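Local coordinates for RNA pseudouridylate synthase domain-containing protein 1 (Homo sapiens, PDB 5VBB) that probably isomerises uridine to pseudouridine in RNA, as a pseudouridine synthase of the RluA family, at residues 64-75 against 205-215; 149-157 against 235-245. One frame throughout, in Å; residues are numbered along the deposited sequence.

In the fold
Contact 1 (64-75 against 205-215) lies deep in the protein and contact 2 (149-157 against 235-245) is only partly buried: the centre of contact 1 is about 4 Å from the centre of the chain, that of contact 2 about 18 Å. The centres of the two are 20 Å apart, yet both reach one large antiparallel sheet, through strands 208-216 and 146-156, and Met-207 touches Tyr-156 and Asp-235 between them. Contact 1 brings the loop of Asp-67, the probable active-site aspartate, against that sheet with two parallel bridges and a buried serine-histidine-arginine cluster. Contact 2 is antiparallel pairing interrupted by a classic bulge at His-241 and Thr-242, its side chains mixing ring contacts with polar groups nearer solvent.

Contact 1 of 2, residues 64-75 against 205-215; sequences HQLDFSTSGALC and RMMLHAFYLRI. With SO4 (sulfate ion), chain B.
Ser-71 OG is the polar hub of this buried contact, met by Arg-205 and His-209 at the edges of their flat groups. Arg-205 NH2 donates to Ser-71 OG at 2.7 Å, within the guanidinium plane, and NH1 adds a weak bond. His-209 ND1 lies 2.7 Å from Ser-71 OG; either may be the donor. A chi1 of 54° sets this hydroxyl between its own N and carbonyl carbon, facing both partners. Arg-205 bends at chi3 (-72°) and its NE also holds Met-206 O, which fixes the guanidinium's rotation; a leucine here would probably leave Ser-71 OG with His-209 as its remaining side-chain partner and Met-206 O without its NE donor. Alongside, Ala-210 N donates to Ser-71 O (2.7 Å) and Ala-73 N to Ala-210 O (2.9 Å), a short parallel pairing. Gly-72 fits because a CB would clash with Ala-210 O. Met-206 CE approaches Thr-70 OG1 to 3.3 Å and also touches Ser-69 CB. Farther on, Leu-213 CD2 meets the His-64 ring at NE2 (3.7 Å), and Ile-215 CD1 packs on Cys-75 CB. Ser-69 N and OG hold a sulfate, probably from the crystallisation liquor, that Arg-177 also binds; Arg-177 forms a salt bridge with Asp-67. Strand 18-23 flanks 64-75 through Lys-23 and Val-21, while strands 96-104 and 221-225 pair with strand 208-216, and helix 247-256 packs on Phe-211 and Tyr-212.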
loop_
_atom_site.group_PDB
_atom_site.type_symbol
_atom_site.label_atom_id
_atom_site.label_comp_id
_atom_site.label_asym_id
_atom_site.label_seq_id
_atom_site.Cartn_x
_atom_site.Cartn_y
_atom_site.Cartn_z
ATOM N N HIS A 64 10.277 8.263 0.868
ATOM C CA HIS A 64 9.954 6.888 1.223
ATOM C C HIS A 64 9.800 6.078 -0.054
ATOM O O HIS A 64 9.939 6.625 -1.150
ATOM C CB HIS A 64 8.719 6.826 2.129
ATOM C CG HIS A 64 7.472 7.427 1.554
ATOM N ND1 HIS A 64 6.324 6.700 1.450
ATOM C CD2 HIS A 64 7.250 8.655 1.034
ATOM C CE1 HIS A 64 5.407 7.525 0.966
ATOM N NE2 HIS A 64 5.932 8.696 0.659
ATOM N N GLN A 65 9.534 4.784 0.080
ATOM C CA GLN A 65 9.403 3.897 -1.072
ATOM C C GLN A 65 8.015 3.340 -1.184
ATOM O O GLN A 65 7.287 3.263 -0.211
ATOM C CB GLN A 65 10.390 2.728 -0.950
ATOM C CG GLN A 65 11.856 3.144 -0.900
ATOM N N LEU A 66 7.693 2.859 -2.368
ATOM C CA LEU A 66 6.433 2.183 -2.643
ATOM C C LEU A 66 6.795 1.099 -3.641
ATOM O O LEU A 66 7.503 1.393 -4.584
ATOM C CB LEU A 66 5.448 3.208 -3.208
ATOM C CG LEU A 66 3.993 3.039 -2.924
ATOM C CD1 LEU A 66 3.732 2.880 -1.429
ATOM C CD2 LEU A 66 3.239 4.217 -3.468
ATOM N N ASP A 67 6.399 -0.154 -3.401
ATOM C CA ASP A 67 6.758 -1.270 -4.286
ATOM C C ASP A 67 6.286 -0.998 -5.734
ATOM O O ASP A 67 5.253 -0.334 -5.938
ATOM C CB ASP A 67 6.098 -2.606 -3.830
ATOM C CG ASP A 67 6.450 -3.197 -2.472
ATOM O OD1 ASP A 67 7.566 -2.907 -1.974
ATOM O OD2 ASP A 67 5.634 -4.089 -1.951
ATOM N N PHE A 68 7.022 -1.563 -6.721
ATOM C CA PHE A 68 6.701 -1.548 -8.162
ATOM C C PHE A 68 5.226 -1.858 -8.429
ATOM O O PHE A 68 4.556 -1.080 -9.092
ATOM C CB PHE A 68 7.557 -2.595 -8.914
ATOM C CG PHE A 68 7.250 -2.750 -10.387
ATOM C CD1 PHE A 68 7.689 -1.813 -11.306
ATOM C CD2 PHE A 68 6.540 -3.845 -10.858
ATOM C CE1 PHE A 68 7.403 -1.950 -12.662
ATOM C CE2 PHE A 68 6.287 -3.994 -12.218
ATOM C CZ PHE A 68 6.707 -3.048 -13.105
ATOM N N SER A 69 4.716 -2.983 -7.880
ATOM C CA SER A 69 3.351 -3.432 -8.137
ATOM C C SER A 69 2.274 -2.686 -7.351
ATOM O O SER A 69 1.093 -2.800 -7.692
ATOM C CB SER A 69 3.219 -4.924 -7.870
ATOM O OG SER A 69 4.080 -5.633 -8.747
ATOM N N THR A 70 2.644 -1.866 -6.396
ATOM C CA THR A 70 1.677 -1.130 -5.601
ATOM C C THR A 70 1.453 0.250 -6.174
ATOM O O THR A 70 2.403 0.896 -6.585
ATOM C CB THR A 70 2.199 -1.096 -4.142
ATOM O OG1 THR A 70 2.266 -2.449 -3.715
ATOM C CG2 THR A 70 1.316 -0.299 -3.192
ATOM N N SER A 71 0.186 0.723 -6.171
ATOM C CA SER A 71 -0.115 2.095 -6.575
ATOM C C SER A 71 -0.277 2.992 -5.337
ATOM O O SER A 71 -0.378 2.513 -4.207
ATOM C CB SER A 71 -1.406 2.133 -7.394
ATOM O OG SER A 71 -2.497 1.514 -6.725
ATOM N N GLY A 72 -0.320 4.295 -5.541
ATOM C CA GLY A 72 -0.651 5.205 -4.461
ATOM C C GLY A 72 0.317 6.265 -4.018
ATOM O O GLY A 72 1.288 6.594 -4.717
ATOM N N ALA A 73 -0.010 6.817 -2.822
ATOM C CA ALA A 73 0.626 7.992 -2.208
ATOM C C ALA A 73 2.132 7.843 -2.007
ATOM O O ALA A 73 2.588 6.974 -1.284
ATOM C CB ALA A 73 -0.022 8.307 -0.878
ATOM N N LEU A 74 2.883 8.685 -2.688
ATOM C CA LEU A 74 4.324 8.718 -2.608
ATOM C C LEU A 74 4.765 10.178 -2.542
ATOM O O LEU A 74 4.509 10.946 -3.466
ATOM C CB LEU A 74 4.892 8.009 -3.814
ATOM C CG LEU A 74 6.402 7.813 -3.869
ATOM C CD1 LEU A 74 6.933 7.169 -2.637
ATOM C CD2 LEU A 74 6.743 6.953 -5.032
ATOM N N CYS A 75 5.351 10.552 -1.411
ATOM C CA CYS A 75 5.786 11.901 -1.119
ATOM C C CYS A 75 7.237 12.180 -1.592
ATOM O O CYS A 75 8.148 11.440 -1.256
ATOM C CB CYS A 75 5.637 12.178 0.362
ATOM S SG CYS A 75 6.080 13.861 0.818
ATOM N N ARG A 205 -3.666 -6.246 -12.528
ATOM C CA ARG A 205 -2.723 -5.612 -11.611
ATOM C C ARG A 205 -2.783 -6.262 -10.267
ATOM O O ARG A 205 -3.651 -7.074 -10.022
ATOM C CB ARG A 205 -3.105 -4.150 -11.451
ATOM C CG ARG A 205 -4.454 -3.901 -10.792
ATOM C CD ARG A 205 -4.572 -2.459 -10.316
ATOM N NE ARG A 205 -3.707 -2.269 -9.157
ATOM C CZ ARG A 205 -3.559 -1.146 -8.484
ATOM N NH1 ARG A 205 -4.229 -0.058 -8.841
ATOM N NH2 ARG A 205 -2.738 -1.096 -7.447
ATOM N N MET A 206 -1.889 -5.879 -9.385
ATOM C CA MET A 206 -1.948 -6.322 -8.011
ATOM C C MET A 206 -2.833 -5.326 -7.277
ATOM O O MET A 206 -2.611 -4.127 -7.396
ATOM C CB MET A 206 -0.572 -6.364 -7.377
ATOM C CG MET A 206 -0.621 -6.957 -6.017
ATOM S SD MET A 206 1.008 -7.179 -5.259
ATOM C CE MET A 206 1.361 -5.467 -4.815
ATOM N N MET A 207 -3.836 -5.808 -6.544
ATOM C CA MET A 207 -4.817 -4.937 -5.882
ATOM C C MET A 207 -4.378 -4.451 -4.476
ATOM O O MET A 207 -5.019 -4.747 -3.477
ATOM C CB MET A 207 -6.171 -5.660 -5.787
ATOM C CG MET A 207 -6.655 -6.248 -7.110
ATOM S SD MET A 207 -6.835 -5.017 -8.430
ATOM C CE MET A 207 -7.167 -6.102 -9.835
ATOM N N LEU A 208 -3.337 -3.632 -4.434
ATOM C CA LEU A 208 -2.838 -2.996 -3.221
ATOM C C LEU A 208 -2.564 -1.569 -3.608
ATOM O O LEU A 208 -1.967 -1.350 -4.648
ATOM C CB LEU A 208 -1.575 -3.710 -2.679
ATOM C CG LEU A 208 -0.989 -3.157 -1.380
ATOM C CD1 LEU A 208 -1.990 -3.301 -0.222
ATOM C CD2 LEU A 208 0.260 -3.921 -0.984
ATOM N N HIS A 209 -3.058 -0.601 -2.804
ATOM C CA HIS A 209 -3.003 0.808 -3.094
ATOM C C HIS A 209 -2.709 1.593 -1.822
ATOM O O HIS A 209 -3.402 1.407 -0.820
ATOM C CB HIS A 209 -4.386 1.241 -3.615
ATOM C CG HIS A 209 -4.481 2.694 -3.953
ATOM N ND1 HIS A 209 -3.790 3.232 -5.032
ATOM C CD2 HIS A 209 -5.178 3.690 -3.335
ATOM C CE1 HIS A 209 -4.084 4.525 -5.040
ATOM N NE2 HIS A 209 -4.931 4.840 -4.046
ATOM N N ALA A 210 -1.705 2.449 -1.857
ATOM C CA ALA A 210 -1.360 3.298 -0.702
ATOM C C ALA A 210 -2.329 4.455 -0.745
ATOM O O ALA A 210 -2.232 5.332 -1.586
ATOM C CB ALA A 210 0.089 3.759 -0.808
ATOM N N PHE A 211 -3.277 4.441 0.162
ATOM C CA PHE A 211 -4.426 5.332 0.168
ATOM C C PHE A 211 -4.253 6.581 0.999
ATOM O O PHE A 211 -4.476 7.671 0.496
ATOM C CB PHE A 211 -5.611 4.503 0.695
ATOM C CG PHE A 211 -6.918 5.211 0.899
ATOM C CD1 PHE A 211 -7.614 5.740 -0.184
ATOM C CD2 PHE A 211 -7.555 5.162 2.126
ATOM C CE1 PHE A 211 -8.919 6.218 -0.028
ATOM C CE2 PHE A 211 -8.802 5.722 2.297
ATOM C CZ PHE A 211 -9.505 6.194 1.215
ATOM N N TYR A 212 -3.837 6.443 2.247
ATOM C CA TYR A 212 -3.741 7.530 3.192
ATOM C C TYR A 212 -2.291 7.690 3.619
ATOM O O TYR A 212 -1.602 6.699 3.852
ATOM C CB TYR A 212 -4.653 7.250 4.392
ATOM C CG TYR A 212 -4.596 8.338 5.437
ATOM C CD1 TYR A 212 -5.343 9.506 5.300
ATOM C CD2 TYR A 212 -3.789 8.209 6.563
ATOM C CE1 TYR A 212 -5.203 10.559 6.208
ATOM C CE2 TYR A 212 -3.682 9.231 7.496
ATOM C CZ TYR A 212 -4.414 10.388 7.339
ATOM O OH TYR A 212 -4.273 11.348 8.308
ATOM N N LEU A 213 -1.818 8.922 3.663
ATOM C CA LEU A 213 -0.444 9.200 4.079
ATOM C C LEU A 213 -0.414 10.524 4.835
ATOM O O LEU A 213 -0.999 11.490 4.388
ATOM C CB LEU A 213 0.484 9.218 2.853
ATOM C CG LEU A 213 1.957 9.655 3.046
ATOM C CD1 LEU A 213 2.751 8.593 3.815
ATOM C CD2 LEU A 213 2.614 9.946 1.675
ATOM N N ARG A 214 0.175 10.540 6.019
ATOM C CA ARG A 214 0.294 11.740 6.827
ATOM C C ARG A 214 1.718 11.810 7.320
ATOM O O ARG A 214 2.151 10.877 7.982
ATOM C CB ARG A 214 -0.664 11.714 8.005
ATOM C CG ARG A 214 -0.769 13.064 8.728
ATOM C CD ARG A 214 -1.181 12.906 10.187
ATOM N NE ARG A 214 -2.439 12.189 10.331
ATOM C CZ ARG A 214 -2.935 11.708 11.471
ATOM N NH1 ARG A 214 -2.278 11.867 12.614
ATOM N NH2 ARG A 214 -4.091 11.069 11.474
ATOM N N ILE A 215 2.448 12.912 6.987
ATOM C CA ILE A 215 3.844 13.113 7.350
ATOM C C ILE A 215 3.860 14.452 8.143
ATOM O O ILE A 215 3.753 15.518 7.550
ATOM C CB ILE A 215 4.729 13.147 6.098
ATOM C CG1 ILE A 215 4.475 11.881 5.201
ATOM C CG2 ILE A 215 6.209 13.277 6.505
ATOM C CD1 ILE A 215 5.126 11.896 3.873
HETATM S S SO4 B . 7.027 -6.035 -6.621
HETATM O O1 SO4 B . 6.960 -7.061 -5.570
HETATM O O2 SO4 B . 8.432 -5.632 -6.762
HETATM O O3 SO4 B . 6.509 -6.534 -7.878
HETATM O O4 SO4 B . 6.195 -4.894 -6.253
HETATM O O HOH W 1 0.196 -4.015 -9.947
#

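Contact 2 of 2, residues 149-157 against 235-245; sequences VVLEHGLYA and DACWSPHTLLQ
Tyr-156 crosses Asp-235 at about a right angle. From CB, a chi1 of -169° puts CG anti to the backbone N and carries the ring to the opposing strand. CD1 first passes Trp-238 CB at 3.9 Å; CE1 and CZ then approach Asp-235 OD2. Cys-237 CB lies over one ring face, 3.6 Å from Tyr-156 CZ. At the tip, Tyr-156 OH donates to Asp-235 OD2 (2.7 Å) on the syn lone pair, with ring and carboxylate planes 81° apart. Asp-235 OD1 meanwhile accepts from Cys-237 N, an Asx turn. Midway along the strands, Gly-154 CA sits over a face of the His-241 ring, where a CB would clash with Ser-239 O. Two donors, His-241 N and Thr-242 N, share His-153 O at a classic bulge. Leu-244 CD1 stands over the centre of the His-153 ring, 3.8 Å above it, while His-153 NE2 bonds Ile-107 O. Glu-152 OE1 and Trp-238 NE1 are joined through a water. Backbone bonds thus set the register, while Asp-235, using OD2 for Tyr-156 OH and OD1 for Cys-237 N, fastens the turn before strand 238-243 to the end of strand 146-156.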
loop_
_atom_site.group_PDB
_atom_site.type_symbol
_atom_site.label_atom_id
_atom_site.label_comp_id
_atom_site.label_asym_id
_atom_site.label_seq_id
_atom_site.Cartn_x
_atom_site.Cartn_y
_atom_site.Cartn_z
ATOM N N VAL A 149 -9.161 -3.958 8.495
ATOM C CA VAL A 149 -10.596 -3.697 8.652
ATOM C C VAL A 149 -11.299 -4.136 7.334
ATOM O O VAL A 149 -10.982 -3.630 6.241
ATOM C CB VAL A 149 -10.849 -2.193 8.972
ATOM C CG1 VAL A 149 -12.339 -1.895 9.097
ATOM C CG2 VAL A 149 -10.131 -1.777 10.257
ATOM N N VAL A 150 -12.289 -5.004 7.450
ATOM C CA VAL A 150 -13.016 -5.488 6.284
ATOM C C VAL A 150 -14.060 -4.442 5.881
ATOM O O VAL A 150 -14.887 -4.078 6.699
ATOM C CB VAL A 150 -13.650 -6.869 6.525
ATOM C CG1 VAL A 150 -14.372 -7.353 5.290
ATOM C CG2 VAL A 150 -12.606 -7.899 6.938
ATOM N N LEU A 151 -14.011 -3.963 4.621
ATOM C CA LEU A 151 -14.933 -2.950 4.128
ATOM C C LEU A 151 -16.122 -3.593 3.448
ATOM O O LEU A 151 -17.269 -3.210 3.694
ATOM C CB LEU A 151 -14.225 -2.024 3.154
ATOM C CG LEU A 151 -13.043 -1.280 3.698
ATOM C CD1 LEU A 151 -12.297 -0.602 2.561
ATOM C CD2 LEU A 151 -13.454 -0.337 4.848
ATOM N N GLU A 152 -15.859 -4.557 2.556
ATOM C CA GLU A 152 -16.916 -5.193 1.786
ATOM C C GLU A 152 -16.544 -6.602 1.393
ATOM O O GLU A 152 -15.369 -6.920 1.289
ATOM C CB GLU A 152 -17.156 -4.399 0.446
ATOM C CG GLU A 152 -17.994 -3.114 0.521
ATOM C CD GLU A 152 -18.144 -2.324 -0.774
ATOM O OE1 GLU A 152 -17.109 -2.103 -1.433
ATOM O OE2 GLU A 152 -19.279 -1.929 -1.135
ATOM N N HIS A 153 -17.569 -7.427 1.115
ATOM C CA HIS A 153 -17.414 -8.742 0.498
ATOM C C HIS A 153 -17.992 -8.583 -0.895
ATOM O O HIS A 153 -18.967 -7.847 -1.093
ATOM C CB HIS A 153 -18.182 -9.845 1.231
ATOM C CG HIS A 153 -17.583 -10.260 2.534
ATOM N ND1 HIS A 153 -18.315 -10.973 3.453
ATOM C CD2 HIS A 153 -16.326 -10.092 3.015
ATOM C CE1 HIS A 153 -17.517 -11.146 4.494
ATOM N NE2 HIS A 153 -16.302 -10.664 4.260
ATOM N N GLY A 154 -17.405 -9.293 -1.848
ATOM C CA GLY A 154 -17.874 -9.273 -3.222
ATOM C C GLY A 154 -17.215 -10.343 -4.048
ATOM O O GLY A 154 -16.518 -11.203 -3.502
ATOM N N LEU A 155 -17.324 -10.218 -5.376
ATOM C CA LEU A 155 -16.632 -11.132 -6.266
ATOM C C LEU A 155 -15.684 -10.317 -7.145
ATOM O O LEU A 155 -16.070 -9.238 -7.598
ATOM C CB LEU A 155 -17.592 -11.932 -7.161
ATOM C CG LEU A 155 -18.723 -12.724 -6.494
ATOM C CD1 LEU A 155 -19.645 -13.238 -7.516
ATOM C CD2 LEU A 155 -18.183 -13.851 -5.616
ATOM N N TYR A 156 -14.443 -10.825 -7.371
ATOM C CA TYR A 156 -13.499 -10.232 -8.303
ATOM C C TYR A 156 -13.318 -11.259 -9.415
ATOM O O TYR A 156 -12.871 -12.379 -9.143
ATOM C CB TYR A 156 -12.158 -9.861 -7.666
ATOM C CG TYR A 156 -11.368 -9.035 -8.636
ATOM C CD1 TYR A 156 -11.647 -7.683 -8.802
ATOM C CD2 TYR A 156 -10.563 -9.645 -9.596
ATOM C CE1 TYR A 156 -11.065 -6.943 -9.823
ATOM C CE2 TYR A 156 -9.981 -8.916 -10.623
ATOM C CZ TYR A 156 -10.242 -7.564 -10.737
ATOM O OH TYR A 156 -9.665 -6.854 -11.740
ATOM N N ALA A 157 -13.756 -10.919 -10.650
ATOM C CA ALA A 157 -13.714 -11.820 -11.790
ATOM C C ALA A 157 -14.379 -13.157 -11.377
ATOM O O ALA A 157 -13.834 -14.231 -11.612
ATOM C CB ALA A 157 -12.276 -12.033 -12.266
ATOM N N ASP A 235 -13.317 -0.574 -12.363
ATOM C CA ASP A 235 -12.976 -1.952 -12.706
ATOM C C ASP A 235 -14.248 -2.761 -12.628
ATOM O O ASP A 235 -14.708 -3.112 -11.539
ATOM C CB ASP A 235 -11.926 -2.496 -11.744
ATOM C CG ASP A 235 -11.448 -3.877 -12.064
ATOM O OD1 ASP A 235 -12.032 -4.520 -12.972
ATOM O OD2 ASP A 235 -10.457 -4.298 -11.466
ATOM N N ALA A 236 -14.780 -3.129 -13.794
ATOM C CA ALA A 236 -16.030 -3.849 -13.876
ATOM C C ALA A 236 -15.910 -5.328 -13.463
ATOM O O ALA A 236 -16.940 -5.954 -13.281
ATOM C CB ALA A 236 -16.608 -3.730 -15.268
ATOM N N CYS A 237 -14.692 -5.863 -13.246
ATOM C CA CYS A 237 -14.536 -7.206 -12.687
ATOM C C CYS A 237 -14.856 -7.196 -11.173
ATOM O O CYS A 237 -15.110 -8.255 -10.615
ATOM C CB CYS A 237 -13.134 -7.751 -12.932
ATOM S SG CYS A 237 -12.826 -8.208 -14.636
ATOM N N TRP A 238 -14.797 -6.029 -10.510
ATOM C CA TRP A 238 -15.080 -5.927 -9.080
ATOM C C TRP A 238 -16.577 -5.713 -8.905
ATOM O O TRP A 238 -17.116 -4.695 -9.352
ATOM C CB TRP A 238 -14.271 -4.786 -8.425
ATOM C CG TRP A 238 -14.664 -4.405 -7.022
ATOM C CD1 TRP A 238 -14.857 -3.131 -6.566
ATOM C CD2 TRP A 238 -14.817 -5.264 -5.875
ATOM N NE1 TRP A 238 -15.219 -3.152 -5.241
ATOM C CE2 TRP A 238 -15.152 -4.436 -4.778
ATOM C CE3 TRP A 238 -14.791 -6.661 -5.675
ATOM C CZ2 TRP A 238 -15.460 -4.953 -3.512
ATOM C CZ3 TRP A 238 -15.096 -7.161 -4.418
ATOM C CH2 TRP A 238 -15.432 -6.312 -3.355
ATOM N N SER A 239 -17.225 -6.675 -8.234
ATOM C CA SER A 239 -18.652 -6.676 -7.965
ATOM C C SER A 239 -18.917 -6.783 -6.450
ATOM O O SER A 239 -19.061 -7.888 -5.903
ATOM C CB SER A 239 -19.335 -7.806 -8.722
ATOM O OG SER A 239 -20.735 -7.598 -8.700
ATOM N N PRO A 240 -18.992 -5.638 -5.757
ATOM C CA PRO A 240 -19.298 -5.685 -4.311
ATOM C C PRO A 240 -20.716 -6.166 -4.060
ATOM O O PRO A 240 -21.603 -5.752 -4.795
ATOM C CB PRO A 240 -19.096 -4.243 -3.834
ATOM C CG PRO A 240 -18.883 -3.423 -5.019
ATOM C CD PRO A 240 -18.829 -4.257 -6.250
ATOM N N HIS A 241 -20.924 -7.072 -3.075
ATOM C CA HIS A 241 -22.274 -7.564 -2.741
ATOM C C HIS A 241 -22.690 -7.253 -1.296
ATOM O O HIS A 241 -23.885 -7.042 -1.084
ATOM C CB HIS A 241 -22.502 -9.059 -3.011
ATOM C CG HIS A 241 -21.495 -10.039 -2.499
ATOM N ND1 HIS A 241 -21.413 -10.373 -1.141
ATOM C CD2 HIS A 241 -20.736 -10.915 -3.202
ATOM C CE1 HIS A 241 -20.504 -11.340 -1.067
ATOM N NE2 HIS A 241 -20.037 -11.663 -2.294
ATOM N N THR A 242 -21.765 -7.265 -0.314
ATOM C CA THR A 242 -22.127 -6.993 1.094
ATOM C C THR A 242 -21.254 -5.895 1.669
ATOM O O THR A 242 -20.031 -6.000 1.622
ATOM C CB THR A 242 -21.979 -8.236 1.965
ATOM O OG1 THR A 242 -22.687 -9.315 1.369
ATOM C CG2 THR A 242 -22.488 -8.009 3.411
ATOM N N LEU A 243 -21.876 -4.873 2.245
ATOM C CA LEU A 243 -21.153 -3.794 2.899
ATOM C C LEU A 243 -20.980 -4.122 4.364
ATOM O O LEU A 243 -21.974 -4.333 5.046
ATOM C CB LEU A 243 -21.914 -2.474 2.764
ATOM C CG LEU A 243 -21.240 -1.241 3.393
ATOM C CD1 LEU A 243 -20.003 -0.832 2.631
ATOM C CD2 LEU A 243 -22.209 -0.090 3.448
ATOM N N LEU A 244 -19.732 -4.160 4.853
ATOM C CA LEU A 244 -19.465 -4.355 6.269
ATOM C C LEU A 244 -19.217 -2.999 6.924
ATOM O O LEU A 244 -19.852 -2.685 7.940
ATOM C CB LEU A 244 -18.283 -5.316 6.531
ATOM C CG LEU A 244 -18.602 -6.826 6.359
ATOM C CD1 LEU A 244 -18.373 -7.272 4.950
ATOM C CD2 LEU A 244 -17.734 -7.691 7.309
ATOM N N GLN A 245 -18.296 -2.194 6.370
ATOM C CA GLN A 245 -17.954 -0.905 6.991
ATOM C C GLN A 245 -17.825 0.189 5.962
ATOM O O GLN A 245 -17.517 -0.069 4.807
ATOM C CB GLN A 245 -16.652 -1.053 7.823
ATOM C CG GLN A 245 -16.941 -1.722 9.143
ATOM C CD GLN A 245 -15.740 -2.137 9.945
ATOM O OE1 GLN A 245 -15.371 -1.472 10.944
ATOM N NE2 GLN A 245 -15.235 -3.351 9.625
HETATM O O HOH W 2 -16.295 -0.964 -3.727
#